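Long-range contacts in putative methylthioribose-1-phosphate isomerase (Pyrococcus horikoshii OT3, PDB 6A34), which probably catalyses the interconversion of 5-methylthioribose 1-phosphate and 5-methylthioribulose 1-phosphate in the methionine salvage pathway: residues Leu158-Ile163 / Ser192-Trp197; Arg248-Gly253 / Met286-Gly291; Ala66-Ala71 / Gln134-Ile139; Glu303-Gly308 / Val316-Pro321. All coordinates share one frame; numbering follows the deposited sequence.

Contact 1 of 4, residues Leu158-Ile163 / Ser192-Trp197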
loop_
_atom_site.group_PDB
_atom_site.type_symbol
_atom_site.label_atom_id
_atom_site.label_comp_id
_atom_site.label_asym_id
_atom_site.label_seq_id
_atom_site.Cartn_x
_atom_site.Cartn_y
_atom_site.Cartn_z
ATOM N N LEU A 158 -6.774 -18.192 18.317
ATOM C CA LEU A 158 -5.563 -17.437 17.997
ATOM C C LEU A 158 -4.526 -17.665 19.088
ATOM O O LEU A 158 -4.856 -17.755 20.266
ATOM C CB LEU A 158 -5.824 -15.932 17.905
ATOM C CG LEU A 158 -6.689 -15.430 16.758
ATOM C CD1 LEU A 158 -6.374 -13.968 16.471
ATOM C CD2 LEU A 158 -6.525 -16.261 15.512
ATOM N N PRO A 159 -3.227 -17.645 18.731
ATOM C CA PRO A 159 -2.167 -17.644 19.733
ATOM C C PRO A 159 -2.057 -16.276 20.425
ATOM O O PRO A 159 -2.415 -15.253 19.839
ATOM C CB PRO A 159 -0.930 -17.938 18.871
ATOM C CG PRO A 159 -1.244 -17.246 17.573
ATOM C CD PRO A 159 -2.720 -17.518 17.358
ATOM N N GLU A 160 -1.552 -16.282 21.660
ATOM C CA GLU A 160 -1.022 -15.104 22.288
ATOM C C GLU A 160 0.145 -14.604 21.453
ATOM O O GLU A 160 0.933 -15.410 20.935
ATOM C CB GLU A 160 -0.358 -15.327 23.648
ATOM C CG GLU A 160 -1.064 -16.305 24.558
ATOM C CD GLU A 160 -0.686 -16.109 26.019
ATOM O OE1 GLU A 160 -1.423 -16.651 26.886
ATOM O OE2 GLU A 160 0.351 -15.398 26.276
ATOM N N GLY A 161 0.269 -13.283 21.386
ATOM C CA GLY A 161 1.426 -12.660 20.827
ATOM C C GLY A 161 1.020 -11.563 19.900
ATOM O O GLY A 161 0.155 -10.789 20.213
ATOM N N ASN A 162 1.609 -11.596 18.717
ATOM C CA ASN A 162 1.546 -10.574 17.750
ATOM C C ASN A 162 0.592 -11.044 16.648
ATOM O O ASN A 162 0.826 -12.059 15.980
ATOM C CB ASN A 162 2.961 -10.266 17.253
ATOM C CG ASN A 162 3.925 -9.881 18.364
ATOM O OD1 ASN A 162 3.521 -9.426 19.444
ATOM N ND2 ASN A 162 5.213 -10.044 18.106
ATOM N N ILE A 163 -0.490 -10.293 16.483
ATOM C CA ILE A 163 -1.511 -10.516 15.485
ATOM C C ILE A 163 -1.431 -9.409 14.433
ATOM O O ILE A 163 -1.135 -8.280 14.770
ATOM C CB ILE A 163 -2.900 -10.499 16.139
ATOM C CG1 ILE A 163 -2.968 -11.425 17.354
ATOM C CG2 ILE A 163 -3.950 -10.809 15.086
ATOM C CD1 ILE A 163 -2.586 -12.863 17.052
ATOM N N SER A 192 -3.577 -11.380 26.218
ATOM C CA SER A 192 -2.973 -12.278 25.267
ATOM C C SER A 192 -2.633 -11.542 23.956
ATOM O O SER A 192 -1.930 -12.073 23.130
ATOM C CB SER A 192 -3.810 -13.531 25.099
ATOM O OG SER A 192 -5.004 -13.267 24.405
ATOM N N LEU A 193 -2.985 -10.260 23.844
ATOM C CA LEU A 193 -2.607 -9.465 22.685
ATOM C C LEU A 193 -1.442 -8.534 23.007
ATOM O O LEU A 193 -1.644 -7.448 23.584
ATOM C CB LEU A 193 -3.811 -8.657 22.201
ATOM C CG LEU A 193 -3.514 -7.755 21.007
ATOM C CD1 LEU A 193 -3.371 -8.590 19.751
ATOM C CD2 LEU A 193 -4.611 -6.726 20.829
ATOM N N LYS A 194 -0.233 -8.920 22.568
ATOM C CA LYS A 194 0.962 -8.153 22.870
ATOM C C LYS A 194 1.106 -7.020 21.866
ATOM O O LYS A 194 1.699 -5.995 22.177
ATOM C CB LYS A 194 2.233 -9.008 22.828
ATOM C CG LYS A 194 2.216 -10.193 23.776
ATOM C CD LYS A 194 1.905 -9.834 25.248
ATOM C CE LYS A 194 1.372 -11.009 26.043
ATOM N NZ LYS A 194 2.066 -12.265 25.661
ATOM N N LEU A 195 0.630 -7.256 20.642
ATOM C CA LEU A 195 0.836 -6.304 19.573
ATOM C C LEU A 195 -0.136 -6.641 18.449
ATOM O O LEU A 195 -0.269 -7.807 18.093
ATOM C CB LEU A 195 2.289 -6.365 19.090
ATOM C CG LEU A 195 2.599 -5.522 17.850
ATOM C CD1 LEU A 195 2.504 -4.041 18.143
ATOM C CD2 LEU A 195 3.985 -5.841 17.283
ATOM N N LEU A 196 -0.806 -5.605 17.937
ATOM C CA LEU A 196 -1.641 -5.682 16.781
ATOM C C LEU A 196 -1.002 -4.879 15.645
ATOM O O LEU A 196 -1.042 -3.669 15.684
ATOM C CB LEU A 196 -3.025 -5.120 17.106
ATOM C CG LEU A 196 -4.060 -5.270 15.989
ATOM C CD1 LEU A 196 -4.193 -6.713 15.549
ATOM C CD2 LEU A 196 -5.415 -4.732 16.428
ATOM N N TRP A 197 -0.489 -5.568 14.617
ATOM C CA TRP A 197 -0.109 -4.896 13.368
ATOM C C TRP A 197 -1.369 -4.526 12.591
ATOM O O TRP A 197 -2.270 -5.388 12.400
ATOM C CB TRP A 197 0.753 -5.793 12.482
ATOM C CG TRP A 197 2.039 -6.210 13.098
ATOM C CD1 TRP A 197 2.287 -7.382 13.730
ATOM C CD2 TRP A 197 3.259 -5.457 13.135
ATOM N NE1 TRP A 197 3.590 -7.416 14.137
ATOM C CE2 TRP A 197 4.211 -6.257 13.782
ATOM C CE3 TRP A 197 3.642 -4.195 12.663
ATOM C CZ2 TRP A 197 5.532 -5.853 13.962
ATOM C CZ3 TRP A 197 4.944 -3.781 12.856
ATOM C CH2 TRP A 197 5.878 -4.598 13.503
HETATM O O HOH W 1 -5.454 -15.845 22.212
#
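At Asn162 the first torsion places CG anti to the carbonyl carbon (chi1 -57°), which lays the amide against Leu195, with OD1 3.3 Å from Leu195 CB; its ND2 makes a weak bond to Phe238 O. With an alanine here the amide is lost, which would probably leave a gap beside Leu195 CB and Phe238 O without this weak donor. On the other face of the sheet Leu193, its CG trans to the backbone N, crosses Ile163 at about a right angle and brings CD1 to 3.7 Å from Ile163 CG1; Met187 of helix 180-189 covers both. Backbone bonds zip the strands together, from Gly161 N to Ser192 O at one end to Trp197 N and Ile163 O, 2.8 Å apart, at the other. Between Gly161 and Asn162 the register slips by one residue, a beta bulge, and here Lys194 N donates to Gly161 O from 37° above the carbonyl plane. Glu160 OE2 and Lys194 NZ form a long salt bridge of 3.6 Å. Strands 161-163 and 195-197 run parallel, 20° between their directions, as expected of neighbouring strands in the beta-alpha-beta crossover through helix 180-189 in this Rossmann-like domain.

Contact 2 of 4, residues Arg248-Gly253 / Met286-Gly291; sequences RIVANG and MELKSG
A type I beta turn, Val250 to Gly253, closed by Gly253 N bonding to Val250 O, follows strand 248-250 and presses Val250, Ala251 and Asn252 against the irregular chain 286-291. The stronger of two backbone bonds runs from Ala251 N to Leu288 O, 3.0 Å long with 155° at the hydrogen; Asn252 N makes a weak one to Lys289 O. Val250 CG1 packs at 3.6 Å on Leu288 CB, while Val250 CG2 reaches Ser290 C at 3.7 Å. Strand 284-285 lies parallel to strand 248-250 in a small mixed sheet, and the contact continues this pairing into the turn and the 286-291 loop. In Asn252, CG lies between the backbone N and the carbonyl carbon (chi1 68°), which puts the amide beside Lys289 O and ND2 3.4 Å from Ser290 CB; OD1 accepts a bond from Asp254 N, which helps to hold the amide's rotation. At the start of the strand, Arg248, next to Asp247, the predicted proton donor, crosses Leu288 at about a right angle, with NH2 3.6 Å from Leu288 CD1 and in a long, weak ion pair with Asp285. Met286 SD lies 4.2 Å from Ala251 CB, and helix 345-354 packs on Met286.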
loop_
_atom_site.group_PDB
_atom_site.type_symbol
_atom_site.label_atom_id
_atom_site.label_comp_id
_atom_site.label_asym_id
_atom_site.label_seq_id
_atom_site.Cartn_x
_atom_site.Cartn_y
_atom_site.Cartn_z
ATOM N N ARG A 248 -17.748 -11.444 2.069
ATOM C CA ARG A 248 -18.616 -12.513 1.637
ATOM C C ARG A 248 -17.836 -13.835 1.551
ATOM O O ARG A 248 -16.885 -13.988 0.782
ATOM C CB ARG A 248 -19.236 -12.129 0.290
ATOM C CG ARG A 248 -19.859 -13.300 -0.454
ATOM C CD ARG A 248 -20.494 -12.883 -1.752
ATOM N NE ARG A 248 -21.759 -12.276 -1.426
ATOM C CZ ARG A 248 -22.747 -12.105 -2.281
ATOM N NH1 ARG A 248 -23.913 -11.683 -1.826
ATOM N NH2 ARG A 248 -22.556 -12.358 -3.569
ATOM N N ILE A 249 -18.290 -14.815 2.322
ATOM C CA ILE A 249 -17.792 -16.158 2.267
ATOM C C ILE A 249 -18.789 -16.988 1.461
ATOM O O ILE A 249 -19.957 -16.888 1.704
ATOM C CB ILE A 249 -17.623 -16.702 3.697
ATOM C CG1 ILE A 249 -16.757 -15.763 4.534
ATOM C CG2 ILE A 249 -17.102 -18.137 3.658
ATOM C CD1 ILE A 249 -16.611 -16.142 5.997
ATOM N N VAL A 250 -18.308 -17.806 0.515
ATOM C CA VAL A 250 -19.190 -18.652 -0.247
ATOM C C VAL A 250 -19.050 -20.115 0.239
ATOM O O VAL A 250 -18.382 -20.385 1.225
ATOM C CB VAL A 250 -18.930 -18.446 -1.742
ATOM C CG1 VAL A 250 -19.180 -17.002 -2.179
ATOM C CG2 VAL A 250 -17.541 -18.867 -2.124
ATOM N N ALA A 251 -19.683 -21.061 -0.460
ATOM C CA ALA A 251 -20.019 -22.390 0.083
ATOM C C ALA A 251 -18.780 -23.259 0.312
ATOM O O ALA A 251 -18.815 -24.143 1.181
ATOM C CB ALA A 251 -20.991 -23.122 -0.830
ATOM N N ASN A 252 -17.723 -23.053 -0.479
ATOM C CA ASN A 252 -16.519 -23.876 -0.358
ATOM C C ASN A 252 -15.497 -23.171 0.549
ATOM O O ASN A 252 -14.393 -23.632 0.681
ATOM C CB ASN A 252 -15.874 -24.136 -1.720
ATOM C CG ASN A 252 -15.285 -22.876 -2.326
ATOM O OD1 ASN A 252 -15.567 -21.758 -1.883
ATOM N ND2 ASN A 252 -14.502 -23.036 -3.374
ATOM N N GLY A 253 -15.856 -22.010 1.102
ATOM C CA GLY A 253 -14.969 -21.296 2.012
ATOM C C GLY A 253 -14.155 -20.187 1.355
ATOM O O GLY A 253 -13.582 -19.370 2.078
ATOM N N MET A 286 -24.298 -19.306 0.819
ATOM C CA MET A 286 -24.270 -20.722 0.480
ATOM C C MET A 286 -24.850 -20.960 -0.928
ATOM O O MET A 286 -24.729 -22.056 -1.465
ATOM C CB MET A 286 -25.027 -21.540 1.535
ATOM C CG MET A 286 -24.292 -22.803 1.911
ATOM S SD MET A 286 -22.812 -22.484 2.926
ATOM C CE MET A 286 -23.287 -23.366 4.406
ATOM N N GLU A 287 -25.419 -19.916 -1.545
ATOM C CA GLU A 287 -25.906 -19.971 -2.935
ATOM C C GLU A 287 -24.747 -20.103 -3.932
ATOM O O GLU A 287 -24.917 -20.759 -4.961
ATOM C CB GLU A 287 -26.702 -18.716 -3.314
ATOM C CG GLU A 287 -28.175 -18.977 -3.550
ATOM C CD GLU A 287 -28.964 -19.226 -2.279
ATOM O OE1 GLU A 287 -28.735 -20.275 -1.630
ATOM O OE2 GLU A 287 -29.787 -18.356 -1.931
ATOM N N LEU A 288 -23.615 -19.425 -3.675
ATOM C CA LEU A 288 -22.453 -19.457 -4.595
ATOM C C LEU A 288 -21.522 -20.609 -4.193
ATOM O O LEU A 288 -21.238 -20.790 -3.021
ATOM C CB LEU A 288 -21.705 -18.120 -4.555
ATOM C CG LEU A 288 -22.511 -16.852 -4.849
ATOM C CD1 LEU A 288 -21.594 -15.639 -4.826
ATOM C CD2 LEU A 288 -23.225 -16.915 -6.195
ATOM N N LYS A 289 -21.026 -21.361 -5.178
ATOM C CA LYS A 289 -20.270 -22.580 -4.930
ATOM C C LYS A 289 -18.792 -22.247 -4.671
ATOM O O LYS A 289 -18.132 -22.928 -3.901
ATOM C CB LYS A 289 -20.379 -23.537 -6.120
ATOM C CG LYS A 289 -21.746 -24.185 -6.332
ATOM C CD LYS A 289 -21.790 -25.059 -7.597
ATOM C CE LYS A 289 -23.188 -25.359 -8.123
ATOM N NZ LYS A 289 -23.299 -25.289 -9.607
ATOM N N SER A 290 -18.271 -21.214 -5.338
ATOM C CA SER A 290 -16.869 -20.905 -5.279
ATOM C C SER A 290 -16.604 -19.433 -5.615
ATOM O O SER A 290 -17.479 -18.674 -6.087
ATOM C CB SER A 290 -16.069 -21.833 -6.153
ATOM O OG SER A 290 -15.899 -21.275 -7.429
ATOM N N GLY A 291 -15.371 -19.036 -5.308
ATOM C CA GLY A 291 -14.894 -17.660 -5.415
ATOM C C GLY A 291 -15.058 -17.081 -6.809
ATOM O O GLY A 291 -15.367 -15.893 -6.935
#

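Contact 3 of 4, residues Ala66-Ala71 / Gln134-Ile139; sequences AGFGLA and QEAYKI
Phe68 turns the edge of its ring toward the face of Tyr137 in an offset edge-to-face pair, with centroids 5.4 Å apart and planes at 64°. Phe68 CE1 comes closest, over the rim of the tyrosine face, 3.8 Å from Tyr137 CD1, with CZ close behind. Tyr137 starts away from the opposite helix, but with CG anti to the carbonyl carbon (chi1 -82°) the ring comes back to meet the phenylalanine, and the bond of its OH to Tyr19 O in strand 17-20 helps fix that pose. The Phe68 ring also lies obliquely against the 134-139 backbone, with CD1 3.4 Å from Ala136 CB and CE1 3.3 Å from Ala136 O. The methyl of Ala136 points at the facing helix and settles among the ring of Phe68, the carbonyl of Gly67 and the methyl of Ala71, whose CB is 3.9 Å from Ala136 CB. A leucine in place of Phe68 would probably leave the face of Tyr137 without its edge partner and the Ala136 methyl less closely packed. Where these groups meet, the segment axes come to 8.4 Å, and no hydrogen bond links them. This is antiparallel packing of helices 59-76 and 125-157 (segment axes at 161°) within the helical bundle that also includes helices 82-97 and 104-119, which pack on Leu70.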
loop_
_atom_site.group_PDB
_atom_site.type_symbol
_atom_site.label_atom_id
_atom_site.label_comp_id
_atom_site.label_asym_id
_atom_site.label_seq_id
_atom_site.Cartn_x
_atom_site.Cartn_y
_atom_site.Cartn_z
ATOM N N ALA A 66 -30.839 2.229 9.571
ATOM C CA ALA A 66 -32.038 2.306 8.753
ATOM C C ALA A 66 -33.247 1.838 9.561
ATOM O O ALA A 66 -34.343 2.389 9.417
ATOM C CB ALA A 66 -31.878 1.440 7.539
ATOM N N GLY A 67 -33.037 0.755 10.323
ATOM C CA GLY A 67 -34.027 0.191 11.169
ATOM C C GLY A 67 -34.453 1.190 12.233
ATOM O O GLY A 67 -35.622 1.316 12.503
ATOM N N PHE A 68 -33.481 1.896 12.825
ATOM C CA PHE A 68 -33.781 2.924 13.821
ATOM C C PHE A 68 -34.428 4.154 13.188
ATOM O O PHE A 68 -34.998 4.947 13.893
ATOM C CB PHE A 68 -32.528 3.327 14.590
ATOM C CG PHE A 68 -32.109 2.292 15.596
ATOM C CD1 PHE A 68 -33.051 1.610 16.345
ATOM C CD2 PHE A 68 -30.775 2.012 15.806
ATOM C CE1 PHE A 68 -32.666 0.678 17.286
ATOM C CE2 PHE A 68 -30.395 1.060 16.731
ATOM C CZ PHE A 68 -31.336 0.390 17.462
ATOM N N GLY A 69 -34.288 4.317 11.867
ATOM C CA GLY A 69 -34.995 5.361 11.131
ATOM C C GLY A 69 -36.494 5.120 11.096
ATOM O O GLY A 69 -37.281 6.074 11.133
ATOM N N LEU A 70 -36.892 3.845 11.031
ATOM C CA LEU A 70 -38.305 3.482 11.125
ATOM C C LEU A 70 -38.818 3.587 12.565
ATOM O O LEU A 70 -39.942 3.966 12.776
ATOM C CB LEU A 70 -38.488 2.078 10.557
ATOM C CG LEU A 70 -38.187 1.981 9.058
ATOM C CD1 LEU A 70 -38.246 0.548 8.602
ATOM C CD2 LEU A 70 -39.158 2.840 8.253
ATOM N N ALA A 71 -38.000 3.194 13.542
ATOM C CA ALA A 71 -38.329 3.367 14.954
ATOM C C ALA A 71 -38.607 4.853 15.205
ATOM O O ALA A 71 -39.638 5.204 15.770
ATOM C CB ALA A 71 -37.204 2.872 15.825
ATOM N N GLN A 134 -39.278 -2.191 18.808
ATOM C CA GLN A 134 -38.715 -3.365 19.402
ATOM C C GLN A 134 -37.821 -4.083 18.371
ATOM O O GLN A 134 -36.732 -4.517 18.708
ATOM C CB GLN A 134 -39.817 -4.287 19.932
ATOM C CG GLN A 134 -39.296 -5.621 20.451
ATOM C CD GLN A 134 -40.378 -6.476 21.064
ATOM O OE1 GLN A 134 -40.556 -6.510 22.281
ATOM N NE2 GLN A 134 -41.109 -7.177 20.218
ATOM N N GLU A 135 -38.338 -4.247 17.153
ATOM C CA GLU A 135 -37.645 -4.850 16.061
ATOM C C GLU A 135 -36.319 -4.129 15.756
ATOM O O GLU A 135 -35.331 -4.808 15.523
ATOM C CB GLU A 135 -38.514 -4.879 14.803
ATOM C CG GLU A 135 -38.241 -6.090 13.924
ATOM C CD GLU A 135 -38.341 -7.453 14.603
ATOM O OE1 GLU A 135 -38.857 -7.518 15.742
ATOM O OE2 GLU A 135 -37.916 -8.463 13.978
ATOM N N ALA A 136 -36.306 -2.787 15.751
ATOM C CA ALA A 136 -35.091 -2.033 15.459
ATOM C C ALA A 136 -34.036 -2.308 16.538
ATOM O O ALA A 136 -32.854 -2.475 16.225
ATOM C CB ALA A 136 -35.388 -0.561 15.318
ATOM N N TYR A 137 -34.460 -2.448 17.807
ATOM C CA TYR A 137 -33.512 -2.743 18.868
ATOM C C TYR A 137 -32.968 -4.163 18.687
ATOM O O TYR A 137 -31.808 -4.431 18.990
ATOM C CB TYR A 137 -34.100 -2.561 20.268
ATOM C CG TYR A 137 -34.105 -1.131 20.752
ATOM C CD1 TYR A 137 -32.921 -0.434 20.953
ATOM C CD2 TYR A 137 -35.292 -0.469 21.019
ATOM C CE1 TYR A 137 -32.912 0.875 21.401
ATOM C CE2 TYR A 137 -35.301 0.837 21.478
ATOM C CZ TYR A 137 -34.109 1.514 21.653
ATOM O OH TYR A 137 -34.103 2.792 22.089
ATOM N N LYS A 138 -33.830 -5.070 18.230
ATOM C CA LYS A 138 -33.460 -6.454 18.030
ATOM C C LYS A 138 -32.363 -6.563 16.949
ATOM O O LYS A 138 -31.472 -7.347 17.098
ATOM C CB LYS A 138 -34.688 -7.277 17.635
ATOM C CG LYS A 138 -35.395 -8.044 18.739
ATOM C CD LYS A 138 -36.445 -8.953 18.096
ATOM C CE LYS A 138 -37.408 -9.646 19.036
ATOM N NZ LYS A 138 -38.497 -10.277 18.250
ATOM N N ILE A 139 -32.495 -5.800 15.860
ATOM C CA ILE A 139 -31.544 -5.803 14.776
ATOM C C ILE A 139 -30.176 -5.370 15.319
ATOM O O ILE A 139 -29.183 -6.055 15.121
ATOM C CB ILE A 139 -32.045 -4.935 13.609
ATOM C CG1 ILE A 139 -33.286 -5.561 12.970
ATOM C CG2 ILE A 139 -30.947 -4.702 12.561
ATOM C CD1 ILE A 139 -34.069 -4.605 12.081
#

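Contact 4 of 4, residues Glu303-Gly308 / Val316-Pro321; sequences EVLTCG and VPVYNP
Val318 is the bump that enters the hollow between Val304 and Leu305, one methyl to each neighbour. Its CG1 sits 3.6 Å from Val304 CB and nearly as close to Val304 CG2, while its CG2 lies 3.5 Å from Leu305 CD2. The two valines slide past each other in opposite directions, so their branches interleave, whereas Leu305 meets Val318 at a slant. Leu305 leaves the helix to one side; with CG anti to the carbonyl carbon (chi1 -62°), its CD2 comes back to Val318 and to 4.0 Å from Val316 O. At the other end of the ridge Val304 CG2 packs on the amide of Asn320, 3.9 Å from Asn320 CG. The short helix 302-305 ends here, and a small antiparallel hairpin, strands 306-307 and 310-311, leads the chain round to the 316-321 loop. This region also belongs to the dimer interface: Cys307 forms a disulfide with Cys307 of the second subunit, and Val304 packs on Leu224 of that subunit. Where the apolar filling stops, Asn320 ND2 donates a 2.7 Å hydrogen bond to Glu303 OE1. The donor meets the anti side of the oxygen, 34° out of the carboxylate plane, and the carboxylate and amide planes are 63° apart. A water donates to both Glu303 OE1 and Asn320 OD1, bridging the pair a second time, while Ser300 O takes another bond from Asn320 ND2.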
loop_
_atom_site.group_PDB
_atom_site.type_symbol
_atom_site.label_atom_id
_atom_site.label_comp_id
_atom_site.label_asym_id
_atom_site.label_seq_id
_atom_site.Cartn_x
_atom_site.Cartn_y
_atom_site.Cartn_z
ATOM N N GLU A 303 -9.840 7.176 -6.009
ATOM C CA GLU A 303 -9.372 6.552 -4.787
ATOM C C GLU A 303 -7.871 6.205 -4.862
ATOM O O GLU A 303 -7.219 6.186 -3.843
ATOM C CB GLU A 303 -10.155 5.278 -4.486
ATOM C CG GLU A 303 -11.614 5.496 -4.141
ATOM C CD GLU A 303 -12.303 4.191 -3.734
ATOM O OE1 GLU A 303 -11.749 3.101 -4.019
ATOM O OE2 GLU A 303 -13.387 4.261 -3.133
ATOM N N VAL A 304 -7.328 5.956 -6.063
ATOM C CA VAL A 304 -5.872 5.644 -6.224
ATOM C C VAL A 304 -5.040 6.904 -6.566
ATOM O O VAL A 304 -3.878 6.999 -6.138
ATOM C CB VAL A 304 -5.667 4.532 -7.268
ATOM C CG1 VAL A 304 -4.197 4.301 -7.569
ATOM C CG2 VAL A 304 -6.340 3.223 -6.836
ATOM N N LEU A 305 -5.604 7.824 -7.366
ATOM C CA LEU A 305 -4.907 9.025 -7.842
ATOM C C LEU A 305 -4.731 9.994 -6.675
ATOM O O LEU A 305 -3.795 10.762 -6.695
ATOM C CB LEU A 305 -5.691 9.698 -8.977
ATOM C CG LEU A 305 -5.879 8.847 -10.226
ATOM C CD1 LEU A 305 -6.816 9.528 -11.193
ATOM C CD2 LEU A 305 -4.556 8.533 -10.903
ATOM N N THR A 306 -5.664 9.947 -5.710
ATOM C CA THR A 306 -5.577 10.681 -4.472
ATOM C C THR A 306 -5.352 9.728 -3.288
ATOM O O THR A 306 -5.636 8.526 -3.329
ATOM C CB THR A 306 -6.812 11.560 -4.233
ATOM O OG1 THR A 306 -7.900 10.712 -3.882
ATOM C CG2 THR A 306 -7.209 12.405 -5.426
ATOM N N CYS A 307 -4.802 10.322 -2.232
ATOM C CA CYS A 307 -4.449 9.702 -0.996
ATOM C C CYS A 307 -4.778 10.700 0.115
ATOM O O CYS A 307 -4.103 11.725 0.232
ATOM C CB CYS A 307 -2.963 9.388 -1.008
ATOM S SG CYS A 307 -2.488 8.189 0.260
ATOM N N GLY A 308 -5.853 10.440 0.869
ATOM C CA GLY A 308 -6.497 11.482 1.636
ATOM C C GLY A 308 -6.924 12.600 0.700
ATOM O O GLY A 308 -7.400 12.330 -0.398
ATOM N N VAL A 316 -3.359 9.256 -15.195
ATOM C CA VAL A 316 -2.966 8.047 -15.832
ATOM C C VAL A 316 -4.063 7.026 -15.565
ATOM O O VAL A 316 -4.809 7.145 -14.607
ATOM C CB VAL A 316 -1.585 7.544 -15.350
ATOM C CG1 VAL A 316 -0.469 8.504 -15.728
ATOM C CG2 VAL A 316 -1.559 7.241 -13.858
ATOM N N PRO A 317 -4.183 5.975 -16.392
ATOM C CA PRO A 317 -5.172 4.929 -16.131
ATOM C C PRO A 317 -4.864 4.198 -14.807
ATOM O O PRO A 317 -3.725 4.032 -14.452
ATOM C CB PRO A 317 -5.046 3.993 -17.349
ATOM C CG PRO A 317 -4.250 4.782 -18.403
ATOM C CD PRO A 317 -3.391 5.750 -17.616
ATOM N N VAL A 318 -5.908 3.778 -14.098
ATOM C CA VAL A 318 -5.829 3.106 -12.832
ATOM C C VAL A 318 -6.633 1.807 -12.924
ATOM O O VAL A 318 -7.594 1.726 -13.668
ATOM C CB VAL A 318 -6.436 4.008 -11.744
ATOM C CG1 VAL A 318 -6.791 3.234 -10.483
ATOM C CG2 VAL A 318 -5.531 5.184 -11.436
ATOM N N TYR A 319 -6.293 0.835 -12.083
ATOM C CA TYR A 319 -7.175 -0.281 -11.838
ATOM C C TYR A 319 -7.404 -0.366 -10.333
ATOM O O TYR A 319 -6.455 -0.450 -9.583
ATOM C CB TYR A 319 -6.563 -1.556 -12.400
ATOM C CG TYR A 319 -7.411 -2.787 -12.245
ATOM C CD1 TYR A 319 -8.709 -2.833 -12.730
ATOM C CD2 TYR A 319 -6.897 -3.913 -11.644
ATOM C CE1 TYR A 319 -9.481 -3.983 -12.603
ATOM C CE2 TYR A 319 -7.657 -5.059 -11.495
ATOM C CZ TYR A 319 -8.944 -5.101 -11.997
ATOM O OH TYR A 319 -9.656 -6.244 -11.851
ATOM N N ASN A 320 -8.666 -0.264 -9.924
ATOM C CA ASN A 320 -9.018 -0.149 -8.540
ATOM C C ASN A 320 -10.043 -1.222 -8.152
ATOM O O ASN A 320 -11.183 -0.918 -7.819
ATOM C CB ASN A 320 -9.571 1.239 -8.222
ATOM C CG ASN A 320 -9.828 1.384 -6.737
ATOM O OD1 ASN A 320 -9.283 0.618 -5.959
ATOM N ND2 ASN A 320 -10.630 2.356 -6.335
ATOM N N PRO A 321 -9.684 -2.517 -8.112
ATOM C CA PRO A 321 -10.597 -3.507 -7.543
ATOM C C PRO A 321 -10.752 -3.244 -6.033
ATOM O O PRO A 321 -9.766 -3.141 -5.342
ATOM C CB PRO A 321 -9.879 -4.824 -7.849
ATOM C CG PRO A 321 -8.420 -4.430 -7.829
ATOM C CD PRO A 321 -8.398 -3.087 -8.526
HETATM O O HOH W 2 -11.088 0.491 -3.629
#

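How the contacts relate
Contacts 3 and 4 are the buried ones, contacts 1 and 2 only partly so. Contact 3 has no hydrogen bond across it and is mainly apolar and aromatic, helix on helix, whereas contact 4 combines methyl packing with a carboxylate-amide bond and lies at the subunit interface. Backbone hydrogen bonds cross contacts 1 and 2, four in the first, within the parallel part of the large mixed sheet, one sound and one weak in the second, where a smaller sheet gives way to a turn and a loop. None touches another: contacts 2 and 4 come nearest, about 12 Å between nearest atoms. Helix 125-157 of contact 3 runs directly before strand 161-165 of contact 1, although the two contacts lie on opposite sides of the chain's centre.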